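Local coordinates for suppressor protein STP22 of temperature-sensitive alpha-factor receptor and arginine permease (Saccharomyces cerevisiae, PDB 3R3Q) that is the Vps23 subunit of ESCRT-I, which takes part in endosomal protein sorting and is recruited to endosomes by ESCRT-0, at residues H45-R50 / L65-T70. The protein carries 1 engineered substitution. Sequence-based numbering, arbitrary orientation. Where two conformers were deposited one is given.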
# COMPACT_ATOMS: atom_id res chain seq x y z
N HIS A 45 2.35 12.15 -1.07
CA HIS A 45 3.70 12.51 -1.48
C HIS A 45 4.78 11.71 -0.75
O HIS A 45 5.95 11.75 -1.15
CB HIS A 45 3.93 14.01 -1.28
CG HIS A 45 3.01 14.86 -2.10
ND1 HIS A 45 2.63 16.13 -1.72
CD2 HIS A 45 2.39 14.62 -3.28
CE1 HIS A 45 1.82 16.64 -2.63
NE2 HIS A 45 1.66 15.75 -3.59
N SER A 46 4.39 10.99 0.29
CA SER A 46 5.32 10.16 1.05
C SER A 46 5.47 8.77 0.43
O SER A 46 6.15 7.90 0.99
CB SER A 46 4.84 10.01 2.49
OG SER A 46 3.55 9.43 2.53
N LEU A 47 4.83 8.56 -0.72
CA LEU A 47 4.91 7.29 -1.43
C LEU A 47 5.63 7.51 -2.75
O LEU A 47 5.56 8.60 -3.33
CB LEU A 47 3.50 6.73 -1.67
CG LEU A 47 2.75 6.27 -0.42
CD1 LEU A 47 1.35 5.78 -0.78
CD2 LEU A 47 3.49 5.19 0.33
N ARG A 48 6.34 6.49 -3.23
CA ARG A 48 7.06 6.60 -4.50
C ARG A 48 7.10 5.24 -5.18
O ARG A 48 6.96 4.21 -4.52
CB ARG A 48 8.46 7.14 -4.28
CG ARG A 48 9.18 6.53 -3.13
CD ARG A 48 10.43 7.33 -2.80
NE ARG A 48 11.06 6.79 -1.61
CZ ARG A 48 10.71 7.12 -0.37
NH1 ARG A 48 11.32 6.56 0.65
NH2 ARG A 48 9.76 8.03 -0.17
N PRO A 49 7.27 5.23 -6.52
CA PRO A 49 7.18 3.97 -7.27
C PRO A 49 8.55 3.34 -7.57
O PRO A 49 9.58 4.03 -7.66
CB PRO A 49 6.52 4.40 -8.58
CG PRO A 49 7.09 5.79 -8.80
CD PRO A 49 7.28 6.40 -7.42
N ARG A 50 8.54 2.02 -7.75
CA ARG A 50 9.70 1.32 -8.28
C ARG A 50 9.22 0.00 -8.89
O ARG A 50 8.06 -0.37 -8.71
CB ARG A 50 10.73 1.05 -7.18
CG ARG A 50 10.25 0.13 -6.07
CD ARG A 50 11.31 0.04 -4.99
NE ARG A 50 10.87 -0.78 -3.86
CZ ARG A 50 11.49 -0.79 -2.69
NH1 ARG A 50 12.56 -0.04 -2.48
NH2 ARG A 50 11.02 -1.55 -1.71
N LEU A 65 5.08 -3.51 -10.56
CA LEU A 65 5.17 -2.19 -9.94
C LEU A 65 4.90 -2.29 -8.44
O LEU A 65 3.93 -2.93 -8.00
CB LEU A 65 4.17 -1.24 -10.59
CG LEU A 65 4.03 0.16 -10.00
CD1 LEU A 65 5.22 1.01 -10.36
CD2 LEU A 65 2.74 0.79 -10.52
N SER A 66 5.76 -1.62 -7.67
CA SER A 66 5.63 -1.52 -6.23
C SER A 66 5.63 -0.04 -5.83
O SER A 66 6.32 0.77 -6.43
CB SER A 66 6.78 -2.27 -5.55
OG SER A 66 6.71 -2.15 -4.13
N ILE A 67 4.84 0.31 -4.83
CA ILE A 67 4.78 1.68 -4.34
C ILE A 67 5.12 1.63 -2.87
O ILE A 67 4.52 0.86 -2.11
CB ILE A 67 3.40 2.30 -4.58
CG1 ILE A 67 3.20 2.51 -6.09
CG2 ILE A 67 3.27 3.64 -3.85
CD1 ILE A 67 1.77 2.80 -6.48
N TYR A 68 6.11 2.42 -2.46
CA TYR A 68 6.64 2.28 -1.12
C TYR A 68 6.86 3.65 -0.48
O TYR A 68 6.86 4.67 -1.16
CB TYR A 68 7.94 1.45 -1.15
CG TYR A 68 9.12 2.21 -1.72
CD1 TYR A 68 10.10 2.71 -0.88
CD2 TYR A 68 9.22 2.46 -3.09
CE1 TYR A 68 11.18 3.43 -1.38
CE2 TYR A 68 10.30 3.19 -3.59
CZ TYR A 68 11.26 3.66 -2.73
OH TYR A 68 12.32 4.38 -3.23
N GLY A 69 7.03 3.66 0.83
CA GLY A 69 7.25 4.91 1.53
C GLY A 69 6.66 4.80 2.91
O GLY A 69 6.82 3.77 3.57
N THR A 70 5.97 5.85 3.34
CA THR A 70 5.39 5.84 4.68
C THR A 70 3.94 6.31 4.65
O THR A 70 3.52 7.03 3.73
CB THR A 70 6.16 6.78 5.63
OG1 THR A 70 6.08 8.12 5.13
CG2 THR A 70 7.62 6.36 5.75
O HOH W 1 9.12 -3.12 -3.38
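The Tyr68 ring is sandwiched between two arginines. On one face the Arg50 guanidinium lies flat, planes 13° apart, and makes a cation-pi contact with CZ 4.0 Å from the ring centroid. On the opposite face Arg48 makes a CH-pi contact through CG, 3.8 Å from the centroid and offset toward the rim. The Arg48 guanidinium is turned steeply to the ring, at 75°, with NE 3.2 Å from Tyr68 OH. Pro49 O lies at the ring edge. Arg50 CG stands between the backbone N and the carbonyl carbon (chi1 64°), and the extended chain beyond it runs across the ring. A water at the edge of the Arg50 guanidinium accepts from NE at 3.0 Å and donates to Ser66 OG, which is also hydrogen-bonded to Met87 O. Without the ring, as with an alanine here, Arg48 CG and the Arg50 guanidinium would probably lose their shared surface, and the guanidinium would be held less firmly. The segments belong to the first beta hairpin of the UEV domain, whose fold is related to that of ubiquitin-conjugating enzymes. Arg48 with Tyr68 and Arg50 with Ser66 are antiparallel hydrogen-bonded pairs. Pro49 and Ile67 point to the face opposite Tyr68, toward helices 13-23 and 30-43. Leu47 CB meets Ile67 CG2 at 3.8 Å. At the corner, Gly69 CA lies 3.2 Å from Ser46 O, and its backbone angles call for glycine.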